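Local coordinates for protein catechol 2,3-dioxygenase (Pseudomonas sp. KL28, PDB 3HPY) that probably cleaves catechols beside the hydroxyl pair, using iron and dioxygen to open the aromatic ring, as an extradiol dioxygenase of alkylphenol breakdown, at residues F110-G115 and Q166-E171; I192-S197 and I203-Y208; D232-N237 and C254-W259. All coordinates share one frame; numbering follows the deposited sequence.

Interaction 1: residues F110-G115 and Q166-E171; sequences FELPSG and QKIFTE
L112 and I168 mark the closest backbone approach, with CA atoms 8.4 Å apart, where the chain leaves strand 107-111 and turns past helix 162-171. The turn is type I, from L112 to G115, and its closing bond runs from G115 N to L112 O (2.8 Å). G115 has phi 91° and psi -12°, a conformation in which a CB would press on the preceding carbonyl oxygen, which accounts for glycine here.

Two residues from each segment carry the apolar contact. L112 divides its two methyls: CD2 lies 3.6 Å from CD1 of I168, the two side chains running alongside one another and pointing opposite ways, while CD1 sits 3.5 Å from CE1 of F169, in the ring plane and at its edge. The side chains of L112 and F169 cross at roughly a right angle, and the leucine covers neither face of the ring. I168 has CG1 anti to its carbonyl carbon (chi1 -58°), and the extended chain beyond carries CD1 to the leucine and end-on to the P113 CD methylene, 3.8 Å away. Within its own segment, L112 CD2 also lies at the edge of the F110 ring.

Outside the pair, F175 meets the F169 ring edge-to-face, and F205 also packs on it. The contact joins the N-terminal and C-terminal glyoxalase-type halves of the chain. Its cohesion comes from van der Waals contact among the buried L112, I168 and F169, with the partly exposed P113 at the margin, which implies an interface set by shape rather than by polar bonds.

Interaction 2: residues I192-S197 and I203-Y208; sequences IWLSCS and IAFVEY. With MCT (4-methylcatechol), chain J.
I192 and F205 form an antiparallel hydrogen-bonded pair, exchanging two backbone bonds: I192 N to F205 O (2.8 Å) and F205 N to I192 O (2.9 Å). The next hydrogen-bonded pair, L194 with I203, is less even. L194 N donates to I203 O at 2.9 Å, with a C=O...N angle of 173°, but the return bond from I203 N is weak. Between them W193 and A204 make a non-hydrogen-bonded pair, and A204 CA adds a CA-H...O contact to I192 O. The strands run at 161°, the two arms of a beta hairpin. At the end of the first arm, S195 OG accepts from S197 N, an ST turn.

The CH-pi contact is the distinctive side-chain feature. A204 CB stands over one face of the W193 indole, 3.8 Å from the centroid of its five-membered ring and 18° off the normal. With its CG anti to the carbonyl carbon, W193 folds its indole across the neighbouring strand, above the alanine methyl.

Apolar contacts on the other sheet face are looser. L194 CB lies against I203 CG2, and its CD1 approaches the edge of the F205 ring; F169 of helix 162-171 covers both L194 and F205.

Toward the bound 4-methylcatechol, W193 CZ2 comes within 3.6 Å of the methyl carbon C, which lies oblique to the indole plane. W193 NE1 is buried and has no N or O partner in the model, but it sits over the catechol ring, 3.6 Å from C6, so its N-H probably meets the pi face. H201 and V250, also pocket residues, pack on the same tryptophan. The backbone pairing and the alanine methyl on one face are consistent with fixing the tilt of the indole that faces the ligand.

Interaction 3: residues D232-N237 and C254-W259; sequences DIMSMN and CTIYAW. With MCT (4-methylcatechol), chain J.
The hydroxyl oxygen OH of Y257 is held from two directions, donating to O3 of 4-methylcatechol at 2.7 Å and also hydrogen-bonding H248 NE2, another pocket residue. O3 lies at the edge of the tyrosine ring, in its plane. Y257 leaves strand 254-259 on the side away from helix 224-236, and with its CG anti to the carbonyl carbon (chi1 -78°) the ring reaches the ligand; the neighbouring I256 and A258 face the helix.

On that helix side M234 supplies the whole of the contact across the two segments. Its chain is extended beyond CG (chi2 174°, chi3 -176°), a straight reach that brings the thioether end to the strand. SD lies 3.7 Å from I256 CG2 and equally 3.7 Å from A258 CB, and the terminal CE stays close to both, 3.8 Å from A258 CB and 3.9 Å from I256 CG2. The side chains of M234 and I256 lie side by side with reversed headings.

The helix also faces other subunits: D232 OD2 forms a salt bridge with R247 of a third subunit and accepts from W139 of a fourth. Within the chain, T255 OG1 is hydrogen-bonded to OE2 of the iron ligand E267, a second-shell contact. Alternation along the strand thus separates two chemistries, apolar sulfur and methyl packing against the helix and a directed phenol bond to a catechol oxygen.

Overall arrangement
From the N terminus, the three contacts follow in series without overlapping. Interaction 1 closes the longest loop, leaving 50 residues between its segments and joining the end of strand 107-111 to helix 162-171, across the two halves of the chain. Interaction 2 then closes a beta hairpin with five intervening residues, and interaction 3 spans 16 residues from helix 224-236 to strand 254-259. Interactions 1 and 2 touch directly: L112 CD1 lies 3.6 Å from F205 CZ, and F169 packs on both F205 and L194, so their apolar groups join. Interactions 2 and 3 do not touch, their nearest atoms being about 7 Å apart, but both reach one sheet and 4-methylcatechol. Interactions 1 and 3 lie on opposite sides of the chain's centre.

Interaction 1: residues F110-G115 and Q166-E171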
loop_
_atom_site.group_PDB
_atom_site.type_symbol
_atom_site.label_atom_id
_atom_site.label_comp_id
_atom_site.label_asym_id
_atom_site.label_seq_id
_atom_site.Cartn_x
_atom_site.Cartn_y
_atom_site.Cartn_z
ATOM N N PHE C 110 -38.010 -14.816 -6.991
ATOM C CA PHE C 110 -38.885 -14.152 -7.942
ATOM C C PHE C 110 -38.065 -13.729 -9.155
ATOM O O PHE C 110 -36.831 -13.760 -9.120
ATOM C CB PHE C 110 -39.556 -12.943 -7.282
ATOM C CG PHE C 110 -38.595 -11.872 -6.842
ATOM C CD1 PHE C 110 -38.215 -10.854 -7.715
ATOM C CD2 PHE C 110 -38.070 -11.880 -5.549
ATOM C CE1 PHE C 110 -37.328 -9.855 -7.306
ATOM C CE2 PHE C 110 -37.182 -10.886 -5.133
ATOM C CZ PHE C 110 -36.812 -9.873 -6.013
ATOM N N GLU C 111 -38.745 -13.353 -10.234
ATOM C CA GLU C 111 -38.054 -12.940 -11.449
ATOM C C GLU C 111 -38.252 -11.448 -11.675
ATOM O O GLU C 111 -39.355 -10.919 -11.497
ATOM C CB GLU C 111 -38.582 -13.722 -12.662
ATOM C CG GLU C 111 -37.727 -13.571 -13.928
ATOM C CD GLU C 111 -38.353 -14.213 -15.161
ATOM O OE1 GLU C 111 -38.746 -15.400 -15.097
ATOM O OE2 GLU C 111 -38.442 -13.524 -16.203
ATOM N N LEU C 112 -37.174 -10.771 -12.054
ATOM C CA LEU C 112 -37.226 -9.339 -12.311
ATOM C C LEU C 112 -37.531 -9.094 -13.784
ATOM O O LEU C 112 -37.427 -10.004 -14.612
ATOM C CB LEU C 112 -35.883 -8.678 -11.962
ATOM C CG LEU C 112 -35.493 -8.422 -10.500
ATOM C CD1 LEU C 112 -34.067 -7.883 -10.464
ATOM C CD2 LEU C 112 -36.450 -7.427 -9.851
ATOM N N PRO C 113 -37.911 -7.855 -14.126
ATOM C CA PRO C 113 -38.229 -7.471 -15.504
ATOM C C PRO C 113 -37.026 -7.696 -16.415
ATOM O O PRO C 113 -37.173 -7.913 -17.624
ATOM C CB PRO C 113 -38.565 -5.991 -15.376
ATOM C CG PRO C 113 -39.149 -5.901 -14.015
ATOM C CD PRO C 113 -38.219 -6.756 -13.195
ATOM N N SER C 114 -35.838 -7.637 -15.817
ATOM C CA SER C 114 -34.586 -7.822 -16.538
ATOM C C SER C 114 -34.314 -9.293 -16.830
ATOM O O SER C 114 -33.314 -9.637 -17.465
ATOM C CB SER C 114 -33.429 -7.234 -15.724
ATOM O OG SER C 114 -33.350 -7.837 -14.438
ATOM N N GLY C 115 -35.199 -10.160 -16.347
ATOM C CA GLY C 115 -35.049 -11.582 -16.588
ATOM C C GLY C 115 -34.266 -12.361 -15.548
ATOM O O GLY C 115 -34.294 -13.592 -15.563
ATOM N N GLN C 166 -35.200 -0.960 -10.822
ATOM C CA GLN C 166 -34.877 0.013 -9.797
ATOM C C GLN C 166 -36.056 0.187 -8.832
ATOM O O GLN C 166 -35.883 0.099 -7.611
ATOM C CB GLN C 166 -34.501 1.351 -10.443
ATOM C CG GLN C 166 -34.388 2.507 -9.457
ATOM C CD GLN C 166 -33.689 3.727 -10.033
ATOM O OE1 GLN C 166 -33.769 4.002 -11.234
ATOM N NE2 GLN C 166 -33.014 4.480 -9.169
ATOM N N LYS C 167 -37.249 0.411 -9.380
ATOM C CA LYS C 167 -38.449 0.604 -8.573
ATOM C C LYS C 167 -38.633 -0.501 -7.545
ATOM O O LYS C 167 -38.897 -0.233 -6.374
ATOM C CB LYS C 167 -39.701 0.665 -9.460
ATOM C CG LYS C 167 -39.735 1.821 -10.443
ATOM C CD LYS C 167 -41.101 1.940 -11.153
ATOM C CE LYS C 167 -41.297 0.915 -12.287
ATOM N NZ LYS C 167 -41.553 -0.488 -11.823
ATOM N N ILE C 168 -38.503 -1.747 -7.982
ATOM C CA ILE C 168 -38.673 -2.871 -7.071
ATOM C C ILE C 168 -37.618 -2.823 -5.975
ATOM O O ILE C 168 -37.921 -3.039 -4.795
ATOM C CB ILE C 168 -38.556 -4.208 -7.808
ATOM C CG1 ILE C 168 -39.597 -4.276 -8.923
ATOM C CG2 ILE C 168 -38.750 -5.358 -6.834
ATOM C CD1 ILE C 168 -39.392 -5.428 -9.864
ATOM N N PHE C 169 -36.376 -2.550 -6.362
ATOM C CA PHE C 169 -35.311 -2.475 -5.375
ATOM C C PHE C 169 -35.453 -1.319 -4.398
ATOM O O PHE C 169 -35.295 -1.518 -3.192
ATOM C CB PHE C 169 -33.936 -2.415 -6.051
ATOM C CG PHE C 169 -33.386 -3.765 -6.393
ATOM C CD1 PHE C 169 -33.740 -4.399 -7.579
ATOM C CD2 PHE C 169 -32.575 -4.442 -5.487
ATOM C CE1 PHE C 169 -33.298 -5.694 -7.856
ATOM C CE2 PHE C 169 -32.126 -5.738 -5.751
ATOM C CZ PHE C 169 -32.488 -6.367 -6.937
ATOM N N THR C 170 -35.751 -0.121 -4.901
ATOM C CA THR C 170 -35.869 1.047 -4.031
ATOM C C THR C 170 -37.234 1.236 -3.371
ATOM O O THR C 170 -37.326 1.856 -2.309
ATOM C CB THR C 170 -35.502 2.378 -4.768
ATOM O OG1 THR C 170 -36.531 2.718 -5.711
ATOM C CG2 THR C 170 -34.168 2.244 -5.489
ATOM N N GLU C 171 -38.293 0.714 -3.975
ATOM C CA GLU C 171 -39.609 0.873 -3.375
ATOM C C GLU C 171 -40.077 -0.369 -2.626
ATOM O O GLU C 171 -40.990 -0.290 -1.811
ATOM C CB GLU C 171 -40.632 1.271 -4.435
ATOM C CG GLU C 171 -40.295 2.582 -5.117
ATOM C CD GLU C 171 -41.460 3.169 -5.892
ATOM O OE1 GLU C 171 -42.139 2.420 -6.631
ATOM O OE2 GLU C 171 -41.689 4.390 -5.770
#

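Interaction 2: residues I192-S197 and I203-Y208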
loop_
_atom_site.group_PDB
_atom_site.type_symbol
_atom_site.label_atom_id
_atom_site.label_comp_id
_atom_site.label_asym_id
_atom_site.label_seq_id
_atom_site.Cartn_x
_atom_site.Cartn_y
_atom_site.Cartn_z
ATOM N N ILE C 192 -27.219 1.509 -13.131
ATOM C CA ILE C 192 -27.678 1.846 -11.804
ATOM C C ILE C 192 -26.931 1.039 -10.727
ATOM O O ILE C 192 -26.779 -0.181 -10.851
ATOM C CB ILE C 192 -29.223 1.618 -11.827
ATOM C CG1 ILE C 192 -29.907 2.870 -12.384
ATOM C CG2 ILE C 192 -29.748 1.209 -10.495
ATOM C CD1 ILE C 192 -31.400 2.721 -12.576
ATOM N N TRP C 193 -26.436 1.734 -9.697
ATOM C CA TRP C 193 -25.703 1.105 -8.582
ATOM C C TRP C 193 -26.491 1.229 -7.275
ATOM O O TRP C 193 -26.561 2.300 -6.675
ATOM C CB TRP C 193 -24.319 1.755 -8.423
ATOM C CG TRP C 193 -23.372 1.336 -9.493
ATOM C CD1 TRP C 193 -22.379 0.396 -9.396
ATOM C CD2 TRP C 193 -23.406 1.741 -10.862
ATOM N NE1 TRP C 193 -21.804 0.183 -10.624
ATOM C CE2 TRP C 193 -22.416 0.995 -11.544
ATOM C CE3 TRP C 193 -24.187 2.655 -11.585
ATOM C CZ2 TRP C 193 -22.182 1.141 -12.919
ATOM C CZ3 TRP C 193 -23.957 2.799 -12.951
ATOM C CH2 TRP C 193 -22.963 2.043 -13.602
ATOM N N LEU C 194 -27.054 0.115 -6.818
ATOM C CA LEU C 194 -27.881 0.122 -5.618
ATOM C C LEU C 194 -27.239 -0.415 -4.328
ATOM O O LEU C 194 -26.467 -1.374 -4.354
ATOM C CB LEU C 194 -29.165 -0.668 -5.907
ATOM C CG LEU C 194 -29.908 -0.353 -7.211
ATOM C CD1 LEU C 194 -30.880 -1.488 -7.517
ATOM C CD2 LEU C 194 -30.636 0.985 -7.105
ATOM N N SER C 195 -27.588 0.196 -3.198
ATOM C CA SER C 195 -27.083 -0.235 -1.897
ATOM C C SER C 195 -28.252 -0.499 -0.950
ATOM O O SER C 195 -29.289 0.147 -1.043
ATOM C CB SER C 195 -26.166 0.844 -1.292
ATOM O OG SER C 195 -25.744 0.525 0.035
ATOM N N CYS C 196 -28.086 -1.470 -0.060
ATOM C CA CYS C 196 -29.099 -1.784 0.946
ATOM C C CYS C 196 -28.364 -1.711 2.275
ATOM O O CYS C 196 -28.727 -2.382 3.243
ATOM C CB CYS C 196 -29.664 -3.195 0.732
ATOM S SG CYS C 196 -28.453 -4.544 0.779
ATOM N N SER C 197 -27.330 -0.874 2.303
ATOM C CA SER C 197 -26.456 -0.728 3.466
ATOM C C SER C 197 -25.666 0.576 3.301
ATOM O O SER C 197 -26.182 1.529 2.721
ATOM C CB SER C 197 -25.490 -1.914 3.486
ATOM O OG SER C 197 -24.682 -1.909 2.309
ATOM N N ILE C 203 -25.450 -4.332 -5.416
ATOM C CA ILE C 203 -25.822 -4.871 -6.715
ATOM C C ILE C 203 -25.984 -3.738 -7.728
ATOM O O ILE C 203 -26.308 -2.601 -7.357
ATOM C CB ILE C 203 -27.144 -5.686 -6.614
ATOM C CG1 ILE C 203 -27.371 -6.491 -7.898
ATOM C CG2 ILE C 203 -28.316 -4.748 -6.352
ATOM C CD1 ILE C 203 -28.462 -7.559 -7.764
ATOM N N ALA C 204 -25.737 -4.039 -9.002
ATOM C CA ALA C 204 -25.875 -3.033 -10.056
ATOM C C ALA C 204 -26.481 -3.659 -11.301
ATOM O O ALA C 204 -26.392 -4.869 -11.496
ATOM C CB ALA C 204 -24.518 -2.411 -10.393
ATOM N N PHE C 205 -27.105 -2.820 -12.126
ATOM C CA PHE C 205 -27.755 -3.248 -13.368
ATOM C C PHE C 205 -27.422 -2.287 -14.507
ATOM O O PHE C 205 -27.307 -1.071 -14.308
ATOM C CB PHE C 205 -29.289 -3.280 -13.234
ATOM C CG PHE C 205 -29.812 -4.332 -12.298
ATOM C CD1 PHE C 205 -29.944 -4.073 -10.936
ATOM C CD2 PHE C 205 -30.185 -5.579 -12.779
ATOM C CE1 PHE C 205 -30.439 -5.041 -10.071
ATOM C CE2 PHE C 205 -30.682 -6.556 -11.920
ATOM C CZ PHE C 205 -30.808 -6.286 -10.562
ATOM N N VAL C 206 -27.278 -2.840 -15.705
ATOM C CA VAL C 206 -26.993 -2.030 -16.877
ATOM C C VAL C 206 -28.026 -2.380 -17.946
ATOM O O VAL C 206 -28.284 -3.557 -18.199
ATOM C CB VAL C 206 -25.577 -2.297 -17.407
ATOM C CG1 VAL C 206 -25.301 -1.426 -18.618
ATOM C CG2 VAL C 206 -24.558 -2.001 -16.326
ATOM N N GLU C 207 -28.622 -1.355 -18.551
ATOM C CA GLU C 207 -29.646 -1.546 -19.581
ATOM C C GLU C 207 -29.101 -2.415 -20.702
ATOM O O GLU C 207 -28.058 -2.113 -21.270
ATOM C CB GLU C 207 -30.085 -0.198 -20.148
ATOM C CG GLU C 207 -31.330 -0.258 -21.031
ATOM C CD GLU C 207 -32.612 -0.495 -20.235
ATOM O OE1 GLU C 207 -32.872 0.268 -19.276
ATOM O OE2 GLU C 207 -33.367 -1.438 -20.571
ATOM N N TYR C 208 -29.810 -3.493 -21.015
ATOM C CA TYR C 208 -29.370 -4.400 -22.060
ATOM C C TYR C 208 -30.560 -5.118 -22.694
ATOM O O TYR C 208 -31.456 -5.584 -21.992
ATOM C CB TYR C 208 -28.409 -5.423 -21.466
ATOM C CG TYR C 208 -27.614 -6.191 -22.486
ATOM C CD1 TYR C 208 -26.752 -5.532 -23.361
ATOM C CD2 TYR C 208 -27.687 -7.581 -22.550
ATOM C CE1 TYR C 208 -25.979 -6.240 -24.278
ATOM C CE2 TYR C 208 -26.920 -8.301 -23.459
ATOM C CZ TYR C 208 -26.068 -7.625 -24.320
ATOM O OH TYR C 208 -25.301 -8.338 -25.216
HETATM C C1 MCT J . -18.506 -0.325 -12.272
HETATM C C2 MCT J . -18.621 -1.714 -12.452
HETATM C C3 MCT J . -18.440 -2.569 -11.341
HETATM O O3 MCT J . -18.544 -3.891 -11.509
HETATM C C4 MCT J . -18.152 -2.043 -10.052
HETATM O O4 MCT J . -17.981 -2.888 -8.996
HETATM C C5 MCT J . -18.038 -0.637 -9.872
HETATM C C6 MCT J . -18.220 0.214 -10.992
HETATM C C MCT J . -18.690 0.589 -13.441
#

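Interaction 3: residues D232-N237 and C254-W259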
loop_
_atom_site.group_PDB
_atom_site.type_symbol
_atom_site.label_atom_id
_atom_site.label_comp_id
_atom_site.label_asym_id
_atom_site.label_seq_id
_atom_site.Cartn_x
_atom_site.Cartn_y
_atom_site.Cartn_z
ATOM N N ASP C 232 -1.072 -10.654 -10.270
ATOM C CA ASP C 232 0.058 -11.574 -10.427
ATOM C C ASP C 232 -0.438 -13.008 -10.413
ATOM O O ASP C 232 -0.031 -13.819 -11.242
ATOM C CB ASP C 232 1.081 -11.427 -9.297
ATOM C CG ASP C 232 1.666 -10.045 -9.214
ATOM O OD1 ASP C 232 1.855 -9.416 -10.273
ATOM O OD2 ASP C 232 1.956 -9.597 -8.087
ATOM N N ILE C 233 -1.305 -13.320 -9.456
ATOM C CA ILE C 233 -1.841 -14.671 -9.356
ATOM C C ILE C 233 -2.597 -15.036 -10.634
ATOM O O ILE C 233 -2.487 -16.160 -11.128
ATOM C CB ILE C 233 -2.739 -14.810 -8.116
ATOM C CG1 ILE C 233 -1.899 -14.532 -6.861
ATOM C CG2 ILE C 233 -3.314 -16.227 -8.034
ATOM C CD1 ILE C 233 -2.700 -14.428 -5.570
ATOM N N MET C 234 -3.339 -14.088 -11.191
ATOM C CA MET C 234 -4.066 -14.363 -12.422
ATOM C C MET C 234 -3.103 -14.769 -13.543
ATOM O O MET C 234 -3.368 -15.720 -14.282
ATOM C CB MET C 234 -4.871 -13.135 -12.848
ATOM C CG MET C 234 -6.074 -12.869 -11.966
ATOM S SD MET C 234 -6.892 -11.351 -12.385
ATOM C CE MET C 234 -8.117 -11.318 -11.094
ATOM N N SER C 235 -1.980 -14.061 -13.655
ATOM C CA SER C 235 -0.998 -14.354 -14.692
ATOM C C SER C 235 -0.312 -15.697 -14.482
ATOM O O SER C 235 -0.133 -16.469 -15.425
ATOM C CB SER C 235 0.060 -13.248 -14.756
ATOM O OG SER C 235 1.011 -13.531 -15.770
ATOM N N MET C 236 0.082 -15.964 -13.245
ATOM C CA MET C 236 0.740 -17.213 -12.915
ATOM C C MET C 236 -0.139 -18.398 -13.305
ATOM O O MET C 236 0.373 -19.466 -13.634
ATOM C CB MET C 236 1.058 -17.261 -11.414
ATOM C CG MET C 236 2.045 -16.197 -10.944
ATOM S SD MET C 236 2.162 -16.072 -9.128
ATOM C CE MET C 236 3.617 -17.086 -8.784
ATOM N N ASN C 237 -1.458 -18.217 -13.269
ATOM C CA ASN C 237 -2.363 -19.296 -13.640
ATOM C C ASN C 237 -2.970 -19.100 -15.028
ATOM O O ASN C 237 -3.994 -19.702 -15.363
ATOM C CB ASN C 237 -3.476 -19.454 -12.603
ATOM C CG ASN C 237 -2.950 -19.868 -11.254
ATOM O OD1 ASN C 237 -2.540 -19.027 -10.450
ATOM N ND2 ASN C 237 -2.940 -21.172 -10.996
ATOM N N CYS C 254 -11.204 0.447 -6.890
ATOM C CA CYS C 254 -10.118 -0.118 -7.683
ATOM C C CYS C 254 -10.490 -1.540 -8.020
ATOM O O CYS C 254 -11.100 -2.234 -7.199
ATOM C CB CYS C 254 -8.825 -0.088 -6.892
ATOM S SG CYS C 254 -8.417 1.562 -6.400
ATOM N N THR C 255 -10.107 -2.002 -9.206
ATOM C CA THR C 255 -10.512 -3.341 -9.584
ATOM C C THR C 255 -9.752 -3.964 -10.738
ATOM O O THR C 255 -8.897 -3.344 -11.364
ATOM C CB THR C 255 -11.987 -3.315 -9.996
ATOM O OG1 THR C 255 -12.447 -4.641 -10.282
ATOM C CG2 THR C 255 -12.140 -2.471 -11.253
ATOM N N ILE C 256 -10.117 -5.209 -11.012
ATOM C CA ILE C 256 -9.568 -5.983 -12.113
ATOM C C ILE C 256 -10.660 -6.929 -12.591
ATOM O O ILE C 256 -11.325 -7.575 -11.773
ATOM C CB ILE C 256 -8.374 -6.855 -11.686
ATOM C CG1 ILE C 256 -7.191 -5.975 -11.305
ATOM C CG2 ILE C 256 -8.007 -7.803 -12.834
ATOM C CD1 ILE C 256 -5.917 -6.747 -10.998
ATOM N N TYR C 257 -10.852 -7.006 -13.903
ATOM C CA TYR C 257 -11.841 -7.916 -14.466
ATOM C C TYR C 257 -11.110 -9.080 -15.124
ATOM O O TYR C 257 -10.208 -8.878 -15.942
ATOM C CB TYR C 257 -12.712 -7.233 -15.521
ATOM C CG TYR C 257 -13.820 -6.340 -14.998
ATOM C CD1 TYR C 257 -14.270 -6.433 -13.681
ATOM C CD2 TYR C 257 -14.426 -5.406 -15.838
ATOM C CE1 TYR C 257 -15.297 -5.614 -13.212
ATOM C CE2 TYR C 257 -15.451 -4.585 -15.389
ATOM C CZ TYR C 257 -15.882 -4.691 -14.076
ATOM O OH TYR C 257 -16.879 -3.852 -13.637
ATOM N N ALA C 258 -11.511 -10.297 -14.767
ATOM C CA ALA C 258 -10.908 -11.492 -15.324
ATOM C C ALA C 258 -12.004 -12.472 -15.680
ATOM O O ALA C 258 -13.171 -12.253 -15.351
ATOM C CB ALA C 258 -9.956 -12.116 -14.318
ATOM N N TRP C 259 -11.635 -13.559 -16.350
ATOM C CA TRP C 259 -12.624 -14.556 -16.728
ATOM C C TRP C 259 -12.341 -15.884 -16.088
ATOM O O TRP C 259 -11.185 -16.261 -15.899
ATOM C CB TRP C 259 -12.650 -14.741 -18.247
ATOM C CG TRP C 259 -13.463 -13.723 -18.926
ATOM C CD1 TRP C 259 -14.823 -13.593 -18.876
ATOM C CD2 TRP C 259 -12.980 -12.640 -19.722
ATOM N NE1 TRP C 259 -15.216 -12.488 -19.593
ATOM C CE2 TRP C 259 -14.103 -11.885 -20.121
ATOM C CE3 TRP C 259 -11.704 -12.234 -20.138
ATOM C CZ2 TRP C 259 -13.990 -10.742 -20.914
ATOM C CZ3 TRP C 259 -11.591 -11.100 -20.929
ATOM C CH2 TRP C 259 -12.728 -10.366 -21.310
HETATM C C1 MCT J . -18.506 -0.325 -12.272
HETATM C C2 MCT J . -18.621 -1.714 -12.452
HETATM C C3 MCT J . -18.440 -2.569 -11.341
HETATM O O3 MCT J . -18.544 -3.891 -11.509
HETATM C C4 MCT J . -18.152 -2.043 -10.052
HETATM O O4 MCT J . -17.981 -2.888 -8.996
HETATM C C5 MCT J . -18.038 -0.637 -9.872
HETATM C C6 MCT J . -18.220 0.214 -10.992
HETATM C C MCT J . -18.690 0.589 -13.441
#